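Local coordinates for flagellar hook protein FlgE (Caulobacter crescentus CB15, PDB 5AY6) that forms, in many copies, the flagellar hook, the flexible universal joint that probably passes torque from the rotary motor to the filament, at residues N64-V69 against T80-Y85; Y25-A30 against V50-T55. One frame throughout, in Å; residues are numbered along the deposited sequence.

Contact 1 (N64-V69 against T80-Y85); sequences NNEYLV and TGKVAY
The extended Glu66 chain and the bend of Lys82 at chi3 (67°) bring carboxylate and amine together. Glu66 CG lies anti to the carbonyl carbon (chi1 -61°). Lys82 CG is anti to its own N. The salt bridge, Lys82 NZ to Glu66 OE1, is 2.9 Å long. The amine comes from above the carboxylate plane. A water accepts a bond from Lys82 NZ. It also lies 2.5 Å from Glu66 OE2, unusually close, so that second bond is doubtful. Ala84 CB is on this face too, 4.0 Å from Glu66 CG.

The other face carries mostly aromatic and aliphatic groups, with Asn65 at one end. The rings of Tyr67 and Tyr85 meet edge to edge, Tyr67 CD2 lying 3.8 Å from Tyr85 CD1. Val69 CG2 touches Val83 CG2 at 3.7 Å. Val139 of helix 137-140 touches both tyrosines. The hydroxyl of Tyr85 is bonded to the backbone O of Ile128.

The backbones are antiparallel neighbours. Asn65 with Tyr85, Tyr67 with Val83 and Val69 with Gly81 are hydrogen-bonded pairs, each with two N-H to O bonds. Val69 N reaches Gly81 O at 2.8 Å, and Gly81 N returns to Val69 O at 3.0 Å. Between them stand the non-hydrogen-bonded pairs Glu66-Ala84 and Leu68-Lys82. The ion pair runs diagonally, two steps out of direct register.

It lies beside Ala84 and Leu68, while tyrosines and valines dominate the face toward helix 137-140. Six backbone bonds set the register of the two strands. The diagonal ion pair would probably favour the charged forms of both its residues.

Contact 2 (Y25-A30 against V50-T55); sequences YKVGTA and VVYSST
The ring of Tyr52 meets Val27 at its edge. Val27 CG2 lies near the ring plane, 3.5 Å from Tyr52 CE2. The same methyl is 4.1 Å from Val50 CB, so Val27 bridges two residues of the partner strand. Val27 CG2 is anti to the carbonyl carbon and CG1 anti to the backbone N (chi1 180°), which turns CG2 to the ring. Val139 of helix 137-140 and the loop residues Ile128 and Leu144 also pack on Tyr52. Tyr25 projects from the same face of the sheet. Its CB is 3.8 Å from Tyr52 O, and its side chain touches Leu144 as well.

Lys26 and Val51 form the non-hydrogen-bonded pair on the other face. Their nearest approach is Lys26 CB to Val51 CG2, 4.2 Å. The end of the lysine then leads away from Val51.

Tyr25 and Tyr52 are the hydrogen-bonded pair. Tyr25 N donates to Tyr52 O over 2.7 Å. The return bond, Tyr52 N to Tyr25 O, is 3.0 Å long and more bent, at 143°. Val27 N gives a third bond, nearly straight at 171°, to Val50 O. The expected return from Val50 N does not reach Val27 O directly. The hydroxyl of Ser34 is bonded to both atoms and stands in for it. Strand 24-39 is broken along its length by a bulge or short loop.

This is the open end of a long antiparallel beta hairpin, with one strand interrupted. It forms one side of the five-stranded up-and-down meander in the third domain of this hook protein.

From the N terminus, strand 24-39 comes first and turns back into strand 45-53. Contact 2 closes that loop. The chain then passes through 54-63 into strand 64-73, turns, and returns along strand 76-86, where contact 1 closes the second hairpin. The two loops follow in series; neither nests in nor crosses the other. They are joined laterally, because strands 45-53 and 64-73 are neighbours in one sheet. Leu68 O and Ser53 N, 2.7 Å apart, probably form a hydrogen bond there. Val69 CG2 also packs on Tyr52 CD1. Together the contacts tie four consecutive strands of the five-stranded sheet, with helix 137-140 against one face.

Contact 1 (N64-V69 against T80-Y85)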
# COMPACT_ATOMS: atom_id res chain seq x y z
N ASN A 64 -9.01 -2.13 14.21
CA ASN A 64 -9.58 -1.07 13.38
C ASN A 64 -9.10 -1.05 11.93
O ASN A 64 -7.95 -1.40 11.63
CB ASN A 64 -9.26 0.31 13.96
CG ASN A 64 -9.79 0.49 15.36
OD1 ASN A 64 -10.92 0.11 15.66
ND2 ASN A 64 -8.97 1.08 16.23
N ASN A 65 -9.98 -0.62 11.04
CA ASN A 65 -9.61 -0.28 9.67
C ASN A 65 -9.12 1.16 9.59
O ASN A 65 -9.89 2.09 9.84
CB ASN A 65 -10.80 -0.49 8.73
CG ASN A 65 -11.25 -1.94 8.69
OD1 ASN A 65 -10.44 -2.85 8.77
ND2 ASN A 65 -12.56 -2.15 8.58
N GLU A 66 -7.85 1.35 9.27
CA GLU A 66 -7.28 2.70 9.22
C GLU A 66 -7.14 3.23 7.80
O GLU A 66 -6.79 2.49 6.88
CB GLU A 66 -5.92 2.73 9.92
CG GLU A 66 -5.99 2.35 11.38
CD GLU A 66 -4.66 2.52 12.09
OE1 GLU A 66 -3.65 2.78 11.41
OE2 GLU A 66 -4.63 2.39 13.34
N TYR A 67 -7.41 4.52 7.64
CA TYR A 67 -7.30 5.18 6.35
C TYR A 67 -6.69 6.57 6.52
O TYR A 67 -6.85 7.20 7.56
CB TYR A 67 -8.67 5.29 5.67
CG TYR A 67 -9.44 3.99 5.57
CD1 TYR A 67 -9.17 3.07 4.56
CD2 TYR A 67 -10.46 3.69 6.47
CE1 TYR A 67 -9.88 1.88 4.46
CE2 TYR A 67 -11.18 2.50 6.38
CZ TYR A 67 -10.88 1.60 5.37
OH TYR A 67 -11.59 0.42 5.27
N LEU A 68 -5.99 7.05 5.49
CA LEU A 68 -5.51 8.43 5.50
C LEU A 68 -6.59 9.33 4.94
O LEU A 68 -7.35 8.92 4.06
CB LEU A 68 -4.22 8.58 4.69
CG LEU A 68 -3.04 7.69 5.07
CD1 LEU A 68 -1.81 8.04 4.24
CD2 LEU A 68 -2.74 7.83 6.56
N VAL A 69 -6.67 10.56 5.44
CA VAL A 69 -7.66 11.52 4.96
C VAL A 69 -7.05 12.89 4.67
O VAL A 69 -6.31 13.44 5.50
CB VAL A 69 -8.80 11.72 5.99
CG1 VAL A 69 -9.78 12.78 5.50
CG2 VAL A 69 -9.52 10.42 6.26
N THR A 80 -5.66 17.35 7.47
CA THR A 80 -5.21 16.02 7.11
C THR A 80 -4.96 15.16 8.35
O THR A 80 -4.75 15.69 9.44
CB THR A 80 -3.93 16.08 6.24
OG1 THR A 80 -3.59 14.78 5.76
CG2 THR A 80 -2.76 16.64 7.05
N GLY A 81 -5.00 13.85 8.17
CA GLY A 81 -4.68 12.93 9.25
C GLY A 81 -5.08 11.49 8.97
O GLY A 81 -5.25 11.09 7.82
N LYS A 82 -5.24 10.72 10.04
CA LYS A 82 -5.66 9.33 9.92
C LYS A 82 -6.95 9.09 10.69
O LYS A 82 -7.13 9.63 11.78
CB LYS A 82 -4.55 8.39 10.41
CG LYS A 82 -4.85 6.92 10.19
CD LYS A 82 -3.60 6.07 10.32
CE LYS A 82 -3.06 6.06 11.74
NZ LYS A 82 -1.96 5.06 11.91
N VAL A 83 -7.85 8.31 10.11
CA VAL A 83 -9.05 7.87 10.81
C VAL A 83 -9.00 6.36 11.01
O VAL A 83 -8.36 5.64 10.25
CB VAL A 83 -10.34 8.24 10.05
CG1 VAL A 83 -10.55 9.74 10.08
CG2 VAL A 83 -10.29 7.73 8.62
N ALA A 84 -9.66 5.90 12.07
CA ALA A 84 -9.72 4.48 12.36
C ALA A 84 -11.16 4.10 12.65
O ALA A 84 -11.78 4.68 13.54
CB ALA A 84 -8.82 4.13 13.54
N TYR A 85 -11.69 3.15 11.90
CA TYR A 85 -13.04 2.67 12.12
C TYR A 85 -13.03 1.27 12.71
O TYR A 85 -12.17 0.45 12.36
CB TYR A 85 -13.84 2.66 10.81
CG TYR A 85 -13.98 4.01 10.15
CD1 TYR A 85 -13.09 4.40 9.15
CD2 TYR A 85 -15.00 4.88 10.50
CE1 TYR A 85 -13.22 5.63 8.53
CE2 TYR A 85 -15.13 6.11 9.89
CZ TYR A 85 -14.24 6.48 8.91
OH TYR A 85 -14.37 7.70 8.30
O HOH W 1 -2.37 3.03 14.26

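Contact 2 (Y25-A30 against V50-T55)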
# COMPACT_ATOMS: atom_id res chain seq x y z
N TYR A 25 -8.77 8.03 -3.02
CA TYR A 25 -10.12 8.10 -3.53
C TYR A 25 -10.83 9.40 -3.15
O TYR A 25 -11.11 9.64 -1.98
CB TYR A 25 -10.92 6.89 -3.03
CG TYR A 25 -12.41 6.98 -3.25
CD1 TYR A 25 -12.94 6.89 -4.52
CD2 TYR A 25 -13.27 7.13 -2.18
CE1 TYR A 25 -14.31 6.96 -4.73
CE2 TYR A 25 -14.64 7.20 -2.37
CZ TYR A 25 -15.15 7.11 -3.65
OH TYR A 25 -16.51 7.18 -3.85
N LYS A 26 -11.12 10.23 -4.15
CA LYS A 26 -11.88 11.45 -3.91
C LYS A 26 -13.37 11.15 -3.90
O LYS A 26 -13.91 10.63 -4.88
CB LYS A 26 -11.58 12.51 -4.96
CG LYS A 26 -12.31 13.82 -4.70
CD LYS A 26 -12.65 14.55 -5.99
CE LYS A 26 -11.40 14.79 -6.82
NZ LYS A 26 -11.72 14.99 -8.26
N VAL A 27 -14.03 11.47 -2.79
CA VAL A 27 -15.46 11.24 -2.62
C VAL A 27 -16.28 12.07 -3.60
O VAL A 27 -16.00 13.25 -3.81
CB VAL A 27 -15.91 11.58 -1.19
CG1 VAL A 27 -17.41 11.35 -1.02
CG2 VAL A 27 -15.12 10.77 -0.17
N GLY A 28 -17.29 11.45 -4.20
CA GLY A 28 -18.26 12.19 -4.98
C GLY A 28 -18.09 12.02 -6.47
O GLY A 28 -17.24 11.26 -6.93
N THR A 29 -18.91 12.74 -7.23
CA THR A 29 -18.89 12.64 -8.68
C THR A 29 -17.88 13.61 -9.29
O THR A 29 -17.60 14.67 -8.73
CB THR A 29 -20.28 12.92 -9.26
OG1 THR A 29 -20.76 14.18 -8.77
CG2 THR A 29 -21.26 11.83 -8.83
N ALA A 30 -17.32 13.22 -10.43
CA ALA A 30 -16.33 14.04 -11.13
C ALA A 30 -16.92 15.39 -11.55
O ALA A 30 -18.04 15.45 -12.06
CB ALA A 30 -15.80 13.31 -12.34
N VAL A 50 -12.94 15.65 -0.32
CA VAL A 50 -12.51 14.71 0.70
C VAL A 50 -11.82 13.53 0.03
O VAL A 50 -12.41 12.85 -0.81
CB VAL A 50 -13.69 14.22 1.56
CG1 VAL A 50 -13.18 13.34 2.70
CG2 VAL A 50 -14.47 15.41 2.10
N VAL A 51 -10.57 13.29 0.41
CA VAL A 51 -9.80 12.22 -0.20
C VAL A 51 -9.35 11.22 0.85
O VAL A 51 -8.55 11.54 1.73
CB VAL A 51 -8.55 12.77 -0.94
CG1 VAL A 51 -7.81 11.65 -1.65
CG2 VAL A 51 -8.95 13.87 -1.93
N TYR A 52 -9.89 10.00 0.76
CA TYR A 52 -9.42 8.89 1.56
C TYR A 52 -8.28 8.20 0.83
O TYR A 52 -8.39 7.93 -0.36
CB TYR A 52 -10.53 7.87 1.83
CG TYR A 52 -11.70 8.38 2.63
CD1 TYR A 52 -11.65 8.43 4.02
CD2 TYR A 52 -12.88 8.76 2.00
CE1 TYR A 52 -12.73 8.87 4.76
CE2 TYR A 52 -13.97 9.20 2.74
CZ TYR A 52 -13.89 9.25 4.11
OH TYR A 52 -14.97 9.69 4.84
N SER A 53 -7.20 7.90 1.54
CA SER A 53 -6.08 7.17 0.95
C SER A 53 -5.75 5.90 1.72
O SER A 53 -5.85 5.86 2.95
CB SER A 53 -4.84 8.06 0.86
OG SER A 53 -5.03 9.09 -0.09
N SER A 54 -5.35 4.87 0.99
CA SER A 54 -4.88 3.64 1.60
C SER A 54 -3.54 3.87 2.31
O SER A 54 -2.67 4.58 1.81
CB SER A 54 -4.74 2.54 0.54
OG SER A 54 -3.91 1.50 0.99
N THR A 55 -3.39 3.27 3.49
CA THR A 55 -2.16 3.38 4.26
C THR A 55 -1.05 2.50 3.70
O THR A 55 0.11 2.66 4.07
CB THR A 55 -2.38 2.97 5.72
OG1 THR A 55 -2.88 1.62 5.74
CG2 THR A 55 -3.37 3.90 6.40